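Local coordinates for protein peptide chain release factor RF2 (Thermus thermophilus, PDB 2IHR) that recognises the UGA and UAA stop codons on the ribosome and directs the termination of translation, releasing the finished peptide through its GGQ motif, at residues T141-R146 with D340-I345; N175-L180 with V210-D215; V186-R191 with T203-V208; Q310-V315 with D323-L328. All blocks are in the same frame, centred on the assembly; numbering follows the deposited sequence.

Contact 1 (T141-R146 with D340-I345); sequences TRFAER and DLMDLI
Phe143, in the last turn of helix 127-145, meets Leu341 at the entry to helix 342-353, where the backbones stand well apart: the closest CA atoms, those of Phe143 and Asp340, are 6.4 Å from each other. The gap is bridged by the Phe143 ring, which swings out from its helix with CG anti to the backbone N (chi1 167°). One methyl of Leu341 comes in obliquely, CD1 lying 3.7 Å from Phe143 CG. Ile345 points back at the advancing ring, its CD1 3.7 Å from Phe143 CZ. Met342 adds a Met-aromatic contact at the rim, SD 5.3 Å from the Phe143 ring centroid and almost in the ring plane. In this way the C-terminal helix of the chain is packed onto the central α/β part of the release factor. With a serine in place of Phe143, Leu341, Met342 and Ile345 would probably lose the surface they share, and a gap would open between the helices. Toward solvent, Arg146, just past the helix end, lays its guanidinium over the backbone of Asp340, whose N sits 3.5 Å above the guanidinium plane. Here the charged ends look elsewhere: Arg146 pairs with Asp338, and Asp340 with Arg330. Arg142 also bridges to Asp338, while its NH1 lies 3.0 Å from Glu145 OE2.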
loop_
_atom_site.group_PDB
_atom_site.type_symbol
_atom_site.label_atom_id
_atom_site.label_comp_id
_atom_site.label_asym_id
_atom_site.label_seq_id
_atom_site.Cartn_x
_atom_site.Cartn_y
_atom_site.Cartn_z
ATOM N N THR A 141 6.262 8.953 6.266
ATOM C CA THR A 141 6.867 9.962 5.425
ATOM C C THR A 141 8.321 9.565 5.248
ATOM O O THR A 141 8.837 9.606 4.150
ATOM C CB THR A 141 6.743 11.351 6.062
ATOM O OG1 THR A 141 5.384 11.785 5.970
ATOM C CG2 THR A 141 7.561 12.343 5.322
ATOM N N ARG A 142 8.978 9.160 6.333
ATOM C CA ARG A 142 10.370 8.719 6.218
ATOM C C ARG A 142 10.410 7.463 5.348
ATOM O O ARG A 142 11.377 7.241 4.611
ATOM C CB ARG A 142 11.009 8.384 7.595
ATOM C CG ARG A 142 11.366 9.555 8.491
ATOM C CD ARG A 142 12.643 10.283 7.974
ATOM N NE ARG A 142 13.839 9.467 8.125
ATOM C CZ ARG A 142 14.446 8.833 7.129
ATOM N NH1 ARG A 142 13.967 8.966 5.891
ATOM N NH2 ARG A 142 15.459 7.975 7.381
ATOM N N PHE A 143 9.375 6.635 5.443
ATOM C CA PHE A 143 9.343 5.403 4.658
ATOM C C PHE A 143 9.368 5.736 3.180
ATOM O O PHE A 143 10.125 5.154 2.406
ATOM C CB PHE A 143 8.087 4.594 4.939
ATOM C CG PHE A 143 7.865 3.493 3.952
ATOM C CD1 PHE A 143 8.718 2.383 3.918
ATOM C CD2 PHE A 143 6.862 3.591 3.003
ATOM C CE1 PHE A 143 8.582 1.387 2.939
ATOM C CE2 PHE A 143 6.705 2.598 2.006
ATOM C CZ PHE A 143 7.576 1.500 1.980
ATOM N N ALA A 144 8.520 6.675 2.794
ATOM C CA ALA A 144 8.438 7.096 1.406
ATOM C C ALA A 144 9.801 7.663 0.992
ATOM O O ALA A 144 10.377 7.287 -0.020
ATOM C CB ALA A 144 7.346 8.157 1.268
ATOM N N GLU A 145 10.289 8.570 1.816
ATOM C CA GLU A 145 11.570 9.236 1.656
ATOM C C GLU A 145 12.618 8.228 1.176
ATOM O O GLU A 145 13.154 8.357 0.081
ATOM C CB GLU A 145 11.968 9.803 3.028
ATOM C CG GLU A 145 12.799 11.066 3.085
ATOM C CD GLU A 145 12.620 11.804 4.438
ATOM O OE1 GLU A 145 11.474 12.271 4.737
ATOM O OE2 GLU A 145 13.623 11.910 5.201
ATOM N N ARG A 146 12.886 7.219 2.000
ATOM C CA ARG A 146 13.881 6.205 1.697
ATOM C C ARG A 146 13.510 5.195 0.621
ATOM O O ARG A 146 14.239 4.234 0.352
ATOM C CB ARG A 146 14.311 5.480 2.992
ATOM C CG ARG A 146 13.198 4.830 3.829
ATOM C CD ARG A 146 13.762 3.990 5.002
ATOM N NE ARG A 146 14.167 4.776 6.181
ATOM C CZ ARG A 146 15.053 4.336 7.085
ATOM N NH1 ARG A 146 15.622 3.143 6.938
ATOM N NH2 ARG A 146 15.356 5.052 8.162
ATOM N N ASP A 340 12.359 2.372 8.282
ATOM C CA ASP A 340 12.736 1.020 7.884
ATOM C C ASP A 340 11.585 0.002 8.105
ATOM O O ASP A 340 11.537 -0.697 9.134
ATOM C CB ASP A 340 14.011 0.675 8.648
ATOM C CG ASP A 340 14.423 -0.788 8.530
ATOM O OD1 ASP A 340 14.174 -1.415 7.445
ATOM O OD2 ASP A 340 15.013 -1.287 9.540
ATOM N N LEU A 341 10.700 -0.112 7.112
ATOM C CA LEU A 341 9.536 -0.999 7.184
ATOM C C LEU A 341 9.471 -2.259 6.323
ATOM O O LEU A 341 8.610 -3.145 6.539
ATOM C CB LEU A 341 8.294 -0.203 6.822
ATOM C CG LEU A 341 7.985 1.040 7.610
ATOM C CD1 LEU A 341 6.710 1.731 7.024
ATOM C CD2 LEU A 341 7.892 0.648 9.050
ATOM N N MET A 342 10.354 -2.363 5.348
ATOM C CA MET A 342 10.263 -3.471 4.434
ATOM C C MET A 342 10.006 -4.858 4.954
ATOM O O MET A 342 9.198 -5.589 4.393
ATOM C CB MET A 342 11.485 -3.481 3.523
ATOM C CG MET A 342 11.492 -2.337 2.523
ATOM S SD MET A 342 9.932 -2.137 1.591
ATOM C CE MET A 342 9.538 -3.801 1.106
ATOM N N ASP A 343 10.677 -5.252 6.015
ATOM C CA ASP A 343 10.502 -6.615 6.498
ATOM C C ASP A 343 9.145 -6.845 7.131
ATOM O O ASP A 343 8.649 -7.980 7.158
ATOM C CB ASP A 343 11.660 -6.995 7.445
ATOM C CG ASP A 343 11.631 -6.265 8.800
ATOM O OD1 ASP A 343 11.116 -5.122 8.921
ATOM O OD2 ASP A 343 12.168 -6.860 9.775
ATOM N N LEU A 344 8.538 -5.765 7.617
ATOM C CA LEU A 344 7.224 -5.836 8.227
ATOM C C LEU A 344 6.195 -5.902 7.114
ATOM O O LEU A 344 5.146 -6.543 7.241
ATOM C CB LEU A 344 6.992 -4.606 9.127
ATOM C CG LEU A 344 7.571 -4.721 10.561
ATOM C CD1 LEU A 344 7.613 -3.352 11.190
ATOM C CD2 LEU A 344 6.708 -5.737 11.399
ATOM N N ILE A 345 6.507 -5.248 6.008
ATOM C CA ILE A 345 5.617 -5.253 4.862
ATOM C C ILE A 345 5.575 -6.619 4.165
ATOM O O ILE A 345 4.512 -7.254 4.118
ATOM C CB ILE A 345 6.032 -4.173 3.869
ATOM C CG1 ILE A 345 5.727 -2.778 4.465
ATOM C CG2 ILE A 345 5.293 -4.379 2.524
ATOM C CD1 ILE A 345 6.251 -1.630 3.548
#

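Contact 2 (N175-L180 with V210-D215); sequences NAYGLL and VIPEVD
Tyr177 lies flat against Pro212 where the short helix 176-180 packs on strand 201-213 of the large mixed sheet, a helix-on-sheet layer of the α/β fold. The helix runs nearly antiparallel to the strand, at 167°, with the two axes 8.1 Å apart. Pro212 covers one face of the tyrosine ring in a CH-pi contact: its CD sits 3.7 Å from the Tyr177 ring centroid, only 18° off the normal. At the other end of the same face, Pro212 CB is 3.5 Å from Tyr177 CG, so the pyrrolidine lies along the ring from its root to CZ. Tyr177 reaches across because its CG is anti to the backbone N (chi1 -180°). Val210 meets the ring differently, with its carbonyl O at the edge, 3.6 Å from Tyr177 CE1, and its CG1 methyl 3.8 Å from Tyr177 CD1. That methyl also touches Leu180, one turn further along the helix. No hydrogen bond joins the two segments. Both are instead tied by backbone bonds to the chain just before and within strand 115-122, which probably helps to fix their relative position: Ile211 is linked to Ile117 and Glu213 to Asn115 on the strand side, and Tyr177 to Lys114 and Gly178 to Ala112 on the helix side. Ile211 points away from the helix, toward Arg282 and Glu285 of helix 268-294. At the C-terminal end of helix 176-180, the Leu180 carbonyl O rests 3.6 Å from Val210 CG2.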
loop_
_atom_site.group_PDB
_atom_site.type_symbol
_atom_site.label_atom_id
_atom_site.label_comp_id
_atom_site.label_asym_id
_atom_site.label_seq_id
_atom_site.Cartn_x
_atom_site.Cartn_y
_atom_site.Cartn_z
ATOM N N ASN A 175 4.033 0.829 -7.089
ATOM C CA ASN A 175 3.584 -0.057 -6.028
ATOM C C ASN A 175 3.500 0.594 -4.676
ATOM O O ASN A 175 3.727 -0.074 -3.666
ATOM C CB ASN A 175 4.515 -1.241 -5.904
ATOM C CG ASN A 175 4.489 -2.115 -7.115
ATOM O OD1 ASN A 175 3.426 -2.629 -7.501
ATOM N ND2 ASN A 175 5.652 -2.304 -7.726
ATOM N N ALA A 176 3.204 1.892 -4.657
ATOM C CA ALA A 176 3.062 2.598 -3.401
ATOM C C ALA A 176 1.893 1.909 -2.680
ATOM O O ALA A 176 2.053 1.404 -1.573
ATOM C CB ALA A 176 2.765 4.054 -3.664
ATOM N N TYR A 177 0.729 1.847 -3.322
ATOM C CA TYR A 177 -0.422 1.193 -2.726
ATOM C C TYR A 177 -0.114 -0.214 -2.214
ATOM O O TYR A 177 -0.281 -0.528 -1.030
ATOM C CB TYR A 177 -1.542 1.072 -3.727
ATOM C CG TYR A 177 -2.718 0.404 -3.083
ATOM C CD1 TYR A 177 -3.287 0.955 -1.942
ATOM C CD2 TYR A 177 -3.181 -0.844 -3.519
ATOM C CE1 TYR A 177 -4.277 0.281 -1.233
ATOM C CE2 TYR A 177 -4.174 -1.529 -2.806
ATOM C CZ TYR A 177 -4.702 -0.956 -1.664
ATOM O OH TYR A 177 -5.602 -1.629 -0.889
ATOM N N GLY A 178 0.307 -1.078 -3.125
ATOM C CA GLY A 178 0.641 -2.446 -2.741
ATOM C C GLY A 178 1.486 -2.598 -1.477
ATOM O O GLY A 178 1.089 -3.296 -0.537
ATOM N N LEU A 179 2.663 -1.969 -1.467
ATOM C CA LEU A 179 3.570 -2.009 -0.319
ATOM C C LEU A 179 2.936 -1.493 0.958
ATOM O O LEU A 179 3.032 -2.130 1.992
ATOM C CB LEU A 179 4.821 -1.172 -0.587
ATOM C CG LEU A 179 5.654 -1.713 -1.747
ATOM C CD1 LEU A 179 6.814 -0.761 -2.014
ATOM C CD2 LEU A 179 6.164 -3.110 -1.420
ATOM N N LEU A 180 2.306 -0.329 0.878
ATOM C CA LEU A 180 1.676 0.290 2.021
ATOM C C LEU A 180 0.365 -0.379 2.438
ATOM O O LEU A 180 -0.110 -0.203 3.576
ATOM C CB LEU A 180 1.401 1.759 1.707
ATOM C CG LEU A 180 2.639 2.620 1.841
ATOM C CD1 LEU A 180 2.407 4.106 1.460
ATOM C CD2 LEU A 180 3.092 2.460 3.301
ATOM N N VAL A 210 -5.372 2.965 3.891
ATOM C CA VAL A 210 -4.718 2.997 2.604
ATOM C C VAL A 210 -5.662 2.409 1.541
ATOM O O VAL A 210 -6.138 1.278 1.689
ATOM C CB VAL A 210 -3.417 2.119 2.604
ATOM C CG1 VAL A 210 -2.481 2.512 1.427
ATOM C CG2 VAL A 210 -2.714 2.270 3.915
ATOM N N ILE A 211 -5.926 3.185 0.484
ATOM C CA ILE A 211 -6.754 2.769 -0.657
ATOM C C ILE A 211 -5.959 3.219 -1.904
ATOM O O ILE A 211 -5.110 4.101 -1.821
ATOM C CB ILE A 211 -8.087 3.483 -0.643
ATOM C CG1 ILE A 211 -7.846 4.967 -0.937
ATOM C CG2 ILE A 211 -8.826 3.202 0.696
ATOM C CD1 ILE A 211 -9.046 5.818 -0.831
ATOM N N PRO A 212 -6.212 2.638 -3.075
ATOM C CA PRO A 212 -5.372 3.157 -4.178
ATOM C C PRO A 212 -5.924 4.297 -5.032
ATOM O O PRO A 212 -7.143 4.346 -5.283
ATOM C CB PRO A 212 -5.133 1.923 -5.042
ATOM C CG PRO A 212 -6.445 1.201 -4.939
ATOM C CD PRO A 212 -6.864 1.363 -3.441
ATOM N N GLU A 213 -5.023 5.200 -5.463
ATOM C CA GLU A 213 -5.381 6.297 -6.379
ATOM C C GLU A 213 -5.339 5.685 -7.784
ATOM O O GLU A 213 -4.277 5.564 -8.422
ATOM C CB GLU A 213 -4.399 7.467 -6.348
ATOM C CG GLU A 213 -4.190 8.064 -7.755
ATOM C CD GLU A 213 -3.460 9.390 -7.762
ATOM O OE1 GLU A 213 -2.226 9.419 -8.044
ATOM O OE2 GLU A 213 -4.146 10.407 -7.484
ATOM N N VAL A 214 -6.520 5.297 -8.241
ATOM C CA VAL A 214 -6.754 4.673 -9.535
ATOM C C VAL A 214 -6.665 5.605 -10.758
ATOM O O VAL A 214 -6.255 6.778 -10.658
ATOM C CB VAL A 214 -8.116 4.031 -9.511
ATOM C CG1 VAL A 214 -8.196 2.997 -8.372
ATOM C CG2 VAL A 214 -9.130 5.098 -9.280
ATOM N N ASP A 215 -7.121 5.100 -11.898
ATOM C CA ASP A 215 -6.985 5.838 -13.141
ATOM C C ASP A 215 -8.056 6.755 -13.706
ATOM O O ASP A 215 -8.074 6.991 -14.913
ATOM C CB ASP A 215 -6.524 4.858 -14.225
ATOM C CG ASP A 215 -6.750 3.397 -13.836
ATOM O OD1 ASP A 215 -7.026 3.074 -12.652
ATOM O OD2 ASP A 215 -6.626 2.542 -14.728
#

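Contact 3 (V186-R191 with T203-V208); sequences VHRLVR and TSFAGV
The Phe205 ring runs alongside the aliphatic part of Arg188, pointing the same way, and takes Val186 CG1 at its edge, 3.8 Å from Phe205 CD2. The Arg188 guanidinium has Val190 CG2 over one face and Thr203 CG2 near its edge. These residues share one face of an antiparallel beta hairpin, strands 185-190 and 201-213, whose connecting loop carries the SPF sequence known from RF2 factors as the stop-codon reader. Arg188 is extended through chi1 and chi2, which lays its CD 3.3 Å from Phe205 CZ; the bend at chi3 (73°) then turns the head toward Ser313, to which NE is bonded. A glycine in place of Phe205 would probably leave the Arg188 methylenes without their aromatic neighbour and open a gap beside Val186. On the opposite face His187 presents its ring edge to Ala206 O and touches Val208 CG2 obliquely, while its NE2 and ND1 are bonded to Glu183 O and Tyr314 OH. Between the faces, His187 N donates almost straight to Ala206 O (2.9 Å), and Leu189 N to Ser204 O (3.0 Å). Beside them a water donates to Leu189 O at 3.0 Å and lies 2.7 Å from Ser204 OG.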
loop_
_atom_site.group_PDB
_atom_site.type_symbol
_atom_site.label_atom_id
_atom_site.label_comp_id
_atom_site.label_asym_id
_atom_site.label_seq_id
_atom_site.Cartn_x
_atom_site.Cartn_y
_atom_site.Cartn_z
ATOM N N VAL A 186 -5.194 -0.845 12.886
ATOM C CA VAL A 186 -5.003 -0.052 14.100
ATOM C C VAL A 186 -3.587 -0.253 14.687
ATOM O O VAL A 186 -3.052 -1.359 14.741
ATOM C CB VAL A 186 -6.106 -0.378 15.162
ATOM C CG1 VAL A 186 -5.914 0.478 16.412
ATOM C CG2 VAL A 186 -7.464 -0.092 14.575
ATOM N N HIS A 187 -2.984 0.824 15.144
ATOM C CA HIS A 187 -1.637 0.728 15.649
ATOM C C HIS A 187 -1.609 1.122 17.098
ATOM O O HIS A 187 -2.129 2.188 17.469
ATOM C CB HIS A 187 -0.718 1.639 14.786
ATOM C CG HIS A 187 -0.529 1.142 13.382
ATOM N ND1 HIS A 187 0.650 0.593 12.935
ATOM C CD2 HIS A 187 -1.371 1.121 12.314
ATOM C CE1 HIS A 187 0.544 0.271 11.657
ATOM N NE2 HIS A 187 -0.678 0.580 11.256
ATOM N N ARG A 188 -1.009 0.277 17.940
ATOM C CA ARG A 188 -0.958 0.590 19.370
ATOM C C ARG A 188 0.431 0.985 19.902
ATOM O O ARG A 188 1.453 0.342 19.589
ATOM C CB ARG A 188 -1.497 -0.584 20.174
ATOM C CG ARG A 188 -1.460 -0.345 21.634
ATOM C CD ARG A 188 -2.074 -1.469 22.385
ATOM N NE ARG A 188 -1.225 -2.645 22.386
ATOM C CZ ARG A 188 -0.805 -3.236 23.501
ATOM N NH1 ARG A 188 -1.166 -2.744 24.676
ATOM N NH2 ARG A 188 -0.032 -4.318 23.441
ATOM N N LEU A 189 0.429 2.037 20.726
ATOM C CA LEU A 189 1.612 2.609 21.347
ATOM C C LEU A 189 1.612 2.490 22.856
ATOM O O LEU A 189 0.666 2.865 23.524
ATOM C CB LEU A 189 1.719 4.093 20.977
ATOM C CG LEU A 189 3.077 4.856 21.050
ATOM C CD1 LEU A 189 3.009 5.869 22.160
ATOM C CD2 LEU A 189 4.238 3.934 21.214
ATOM N N VAL A 190 2.693 1.969 23.393
ATOM C CA VAL A 190 2.841 1.826 24.826
ATOM C C VAL A 190 4.154 2.459 25.283
ATOM O O VAL A 190 5.245 2.142 24.756
ATOM C CB VAL A 190 2.860 0.359 25.216
ATOM C CG1 VAL A 190 2.737 0.233 26.704
ATOM C CG2 VAL A 190 1.755 -0.380 24.470
ATOM N N ARG A 191 4.030 3.366 26.247
ATOM C CA ARG A 191 5.171 4.070 26.844
ATOM C C ARG A 191 4.616 5.072 27.808
ATOM O O ARG A 191 3.400 5.295 27.862
ATOM C CB ARG A 191 5.967 4.872 25.806
ATOM C CG ARG A 191 5.186 6.042 25.268
ATOM C CD ARG A 191 5.985 6.983 24.394
ATOM N NE ARG A 191 5.124 8.099 24.029
ATOM C CZ ARG A 191 5.440 9.035 23.147
ATOM N NH1 ARG A 191 6.619 8.982 22.523
ATOM N NH2 ARG A 191 4.588 10.039 22.914
ATOM N N THR A 203 -1.304 3.968 27.045
ATOM C CA THR A 203 -1.573 3.120 25.914
ATOM C C THR A 203 -2.329 4.048 25.016
ATOM O O THR A 203 -3.197 4.763 25.484
ATOM C CB THR A 203 -2.395 1.914 26.334
ATOM O OG1 THR A 203 -1.672 1.183 27.354
ATOM C CG2 THR A 203 -2.659 1.032 25.136
ATOM N N SER A 204 -1.961 4.069 23.738
ATOM C CA SER A 204 -2.569 4.983 22.788
ATOM C C SER A 204 -2.836 4.242 21.515
ATOM O O SER A 204 -2.247 3.176 21.277
ATOM C CB SER A 204 -1.622 6.133 22.486
ATOM O OG SER A 204 -1.371 6.921 23.626
ATOM N N PHE A 205 -3.732 4.782 20.700
ATOM C CA PHE A 205 -4.069 4.137 19.436
ATOM C C PHE A 205 -4.268 5.180 18.384
ATOM O O PHE A 205 -4.531 6.336 18.694
ATOM C CB PHE A 205 -5.384 3.351 19.538
ATOM C CG PHE A 205 -5.331 2.221 20.513
ATOM C CD1 PHE A 205 -5.460 2.467 21.885
ATOM C CD2 PHE A 205 -5.020 0.936 20.079
ATOM C CE1 PHE A 205 -5.264 1.451 22.814
ATOM C CE2 PHE A 205 -4.824 -0.084 20.994
ATOM C CZ PHE A 205 -4.945 0.177 22.371
ATOM N N ALA A 206 -4.135 4.750 17.138
ATOM C CA ALA A 206 -4.350 5.594 15.958
ATOM C C ALA A 206 -4.637 4.551 14.907
ATOM O O ALA A 206 -4.078 3.476 14.982
ATOM C CB ALA A 206 -3.100 6.389 15.607
ATOM N N GLY A 207 -5.532 4.835 13.973
ATOM C CA GLY A 207 -5.816 3.882 12.911
ATOM C C GLY A 207 -5.237 4.431 11.605
ATOM O O GLY A 207 -5.188 5.665 11.428
ATOM N N VAL A 208 -4.811 3.535 10.707
ATOM C CA VAL A 208 -4.204 3.915 9.421
ATOM C C VAL A 208 -4.984 3.302 8.279
ATOM O O VAL A 208 -5.266 2.110 8.323
ATOM C CB VAL A 208 -2.697 3.390 9.324
ATOM C CG1 VAL A 208 -2.129 3.583 7.937
ATOM C CG2 VAL A 208 -1.806 4.123 10.335
HETATM O O HOH W 1 0.600 5.551 24.823
#

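Contact 4 (Q310-V315 with D323-L328); sequences QIRSYV and DHRTGL
Gln310 borders the His324 side chain, its OE1 3.5 Å from His324 NE2 and the amide plane steeply inclined to the ring. Ile311 follows with two contacts. Its carbonyl O accepts from His324 N (2.9 Å), and its side chain runs alongside that of Arg325, with CD1 over the centre of one face of the guanidinium, 3.9 Å above the plane. Arg312 forms an antiparallel, non-hydrogen-bonded pair with Asp323, joining strands 312-315 and 320-323 of the mixed sheet at the mouth of a beta hairpin. Extended as far as CD and then bent at chi3 (-59°), Arg312 brings NE to Asp323 OD2 at 3.2 Å on its anti side; NH2 adds a weak bond, and its stronger partner is Glu183. NH1 donates in the guanidinium plane to Tyr314 OH. Ser313 shares a hydrogen bond with His324, OG lying in the plane of the imidazole 2.8 Å from NE2. Asp323 is gripped from within its own segment as well: Arg325 NH2 reaches the syn lone pair of OD2 at 3.0 Å, while Arg325 NH1 is hydrogen-bonded to Pro182 O. Arg325 N closes an Asx turn on OD1, and Thr326 N, from the opposite face, extends it to an Asx motif that shapes the chain as it leaves the strand. With two arginines and two amides converging on it, the buried carboxylate of Asp323 is probably kept ionised, and its negative charge probably offsets the closeness of the Arg312 and Arg325 guanidinium groups.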
loop_
_atom_site.group_PDB
_atom_site.type_symbol
_atom_site.label_atom_id
_atom_site.label_comp_id
_atom_site.label_asym_id
_atom_site.label_seq_id
_atom_site.Cartn_x
_atom_site.Cartn_y
_atom_site.Cartn_z
ATOM N N GLN A 310 -5.516 -4.024 17.560
ATOM C CA GLN A 310 -4.328 -3.619 16.824
ATOM C C GLN A 310 -3.687 -4.722 16.009
ATOM O O GLN A 310 -3.587 -5.882 16.446
ATOM C CB GLN A 310 -3.245 -3.103 17.752
ATOM C CG GLN A 310 -3.644 -2.869 19.188
ATOM C CD GLN A 310 -3.771 -4.133 20.051
ATOM O OE1 GLN A 310 -3.090 -5.140 19.840
ATOM N NE2 GLN A 310 -4.634 -4.050 21.066
ATOM N N ILE A 311 -3.264 -4.349 14.806
ATOM C CA ILE A 311 -2.516 -5.277 13.992
ATOM C C ILE A 311 -1.026 -5.246 14.463
ATOM O O ILE A 311 -0.312 -6.253 14.386
ATOM C CB ILE A 311 -2.576 -4.884 12.551
ATOM C CG1 ILE A 311 -1.979 -3.474 12.392
ATOM C CG2 ILE A 311 -4.014 -5.009 12.064
ATOM C CD1 ILE A 311 -1.740 -3.115 10.961
ATOM N N ARG A 312 -0.564 -4.113 14.992
ATOM C CA ARG A 312 0.828 -4.079 15.388
ATOM C C ARG A 312 1.061 -3.290 16.645
ATOM O O ARG A 312 0.315 -2.364 16.907
ATOM C CB ARG A 312 1.688 -3.546 14.205
ATOM C CG ARG A 312 3.175 -3.621 14.527
ATOM C CD ARG A 312 3.911 -2.925 13.517
ATOM N NE ARG A 312 3.647 -3.515 12.228
ATOM C CZ ARG A 312 3.498 -2.798 11.141
ATOM N NH1 ARG A 312 3.585 -1.471 11.240
ATOM N NH2 ARG A 312 3.235 -3.404 9.986
ATOM N N SER A 313 2.055 -3.676 17.467
ATOM C CA SER A 313 2.342 -2.913 18.705
ATOM C C SER A 313 3.760 -2.399 18.813
ATOM O O SER A 313 4.774 -3.108 18.497
ATOM C CB SER A 313 2.003 -3.692 19.980
ATOM O OG SER A 313 0.597 -3.694 20.197
ATOM N N TYR A 314 3.824 -1.139 19.255
ATOM C CA TYR A 314 5.093 -0.453 19.414
ATOM C C TYR A 314 5.288 -0.153 20.865
ATOM O O TYR A 314 4.926 0.915 21.329
ATOM C CB TYR A 314 5.084 0.847 18.634
ATOM C CG TYR A 314 4.778 0.698 17.166
ATOM C CD1 TYR A 314 3.495 0.299 16.734
ATOM C CD2 TYR A 314 5.748 1.014 16.190
ATOM C CE1 TYR A 314 3.169 0.221 15.385
ATOM C CE2 TYR A 314 5.433 0.949 14.825
ATOM C CZ TYR A 314 4.148 0.565 14.446
ATOM O OH TYR A 314 3.806 0.615 13.130
ATOM N N VAL A 315 5.886 -1.065 21.604
ATOM C CA VAL A 315 5.999 -0.778 23.016
ATOM C C VAL A 315 7.433 -0.458 23.341
ATOM O O VAL A 315 8.281 -1.327 23.479
ATOM C CB VAL A 315 5.327 -1.928 23.890
ATOM C CG1 VAL A 315 5.314 -3.183 23.149
ATOM C CG2 VAL A 315 6.011 -2.066 25.254
ATOM N N ASP A 323 4.273 -7.258 15.367
ATOM C CA ASP A 323 3.145 -7.440 14.488
ATOM C C ASP A 323 2.371 -8.679 14.896
ATOM O O ASP A 323 2.812 -9.805 14.708
ATOM C CB ASP A 323 3.611 -7.559 13.033
ATOM C CG ASP A 323 2.472 -7.405 12.051
ATOM O OD1 ASP A 323 1.658 -8.350 11.950
ATOM O OD2 ASP A 323 2.376 -6.341 11.397
ATOM N N HIS A 324 1.191 -8.458 15.440
ATOM C CA HIS A 324 0.315 -9.545 15.901
ATOM C C HIS A 324 -0.311 -10.458 14.826
ATOM O O HIS A 324 -0.832 -11.507 15.132
ATOM C CB HIS A 324 -0.778 -8.920 16.732
ATOM C CG HIS A 324 -0.264 -7.984 17.784
ATOM N ND1 HIS A 324 0.337 -8.435 18.946
ATOM C CD2 HIS A 324 -0.348 -6.643 17.897
ATOM C CE1 HIS A 324 0.580 -7.403 19.734
ATOM N NE2 HIS A 324 0.174 -6.301 19.132
ATOM N N ARG A 325 -0.263 -10.059 13.566
ATOM C CA ARG A 325 -0.824 -10.884 12.534
ATOM C C ARG A 325 0.270 -11.804 12.027
ATOM O O ARG A 325 0.168 -13.032 12.053
ATOM C CB ARG A 325 -1.298 -10.013 11.379
ATOM C CG ARG A 325 -2.348 -8.960 11.680
ATOM C CD ARG A 325 -2.451 -7.996 10.470
ATOM N NE ARG A 325 -1.174 -7.320 10.283
ATOM C CZ ARG A 325 -0.839 -6.576 9.245
ATOM N NH1 ARG A 325 -1.697 -6.378 8.245
ATOM N NH2 ARG A 325 0.384 -6.037 9.212
ATOM N N THR A 326 1.330 -11.174 11.549
ATOM C CA THR A 326 2.486 -11.827 10.982
ATOM C C THR A 326 3.333 -12.490 12.057
ATOM O O THR A 326 3.951 -13.544 11.863
ATOM C CB THR A 326 3.243 -10.730 10.246
ATOM O OG1 THR A 326 3.497 -11.141 8.900
ATOM C CG2 THR A 326 4.500 -10.341 10.971
ATOM N N GLY A 327 3.370 -11.891 13.233
ATOM C CA GLY A 327 4.169 -12.497 14.269
ATOM C C GLY A 327 5.590 -11.942 14.357
ATOM O O GLY A 327 6.261 -12.188 15.380
ATOM N N LEU A 328 6.019 -11.160 13.333
ATOM C CA LEU A 328 7.367 -10.573 13.229
ATOM C C LEU A 328 7.676 -9.678 14.397
ATOM O O LEU A 328 6.947 -8.729 14.667
ATOM C CB LEU A 328 7.456 -9.730 11.974
ATOM C CG LEU A 328 8.737 -9.579 11.137
ATOM C CD1 LEU A 328 8.523 -8.449 10.176
ATOM C CD2 LEU A 328 9.920 -9.285 11.945
#

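How the contacts relate
From the N terminus, residues 141-146 open the widest loop, which contact 1 closes only when the chain reaches 340-345; the other three contacts are nested inside it. Contact 2 opens at 175-180 and shuts at 210-215, enclosing the hairpin of contact 3. The chain then makes the separate three-stranded sheet and helix 268-294 before contact 4 opens and closes in series. No loops cross. Contacts 3 and 4 adjoin in the mixed sheet, Arg188 O lying 2.8 Å from Tyr314 N, so strands from two distant parts of the sequence are joined. Contact 1 touches contact 2 through Phe143 and Leu180, and contact 4 through Leu344 and Leu328.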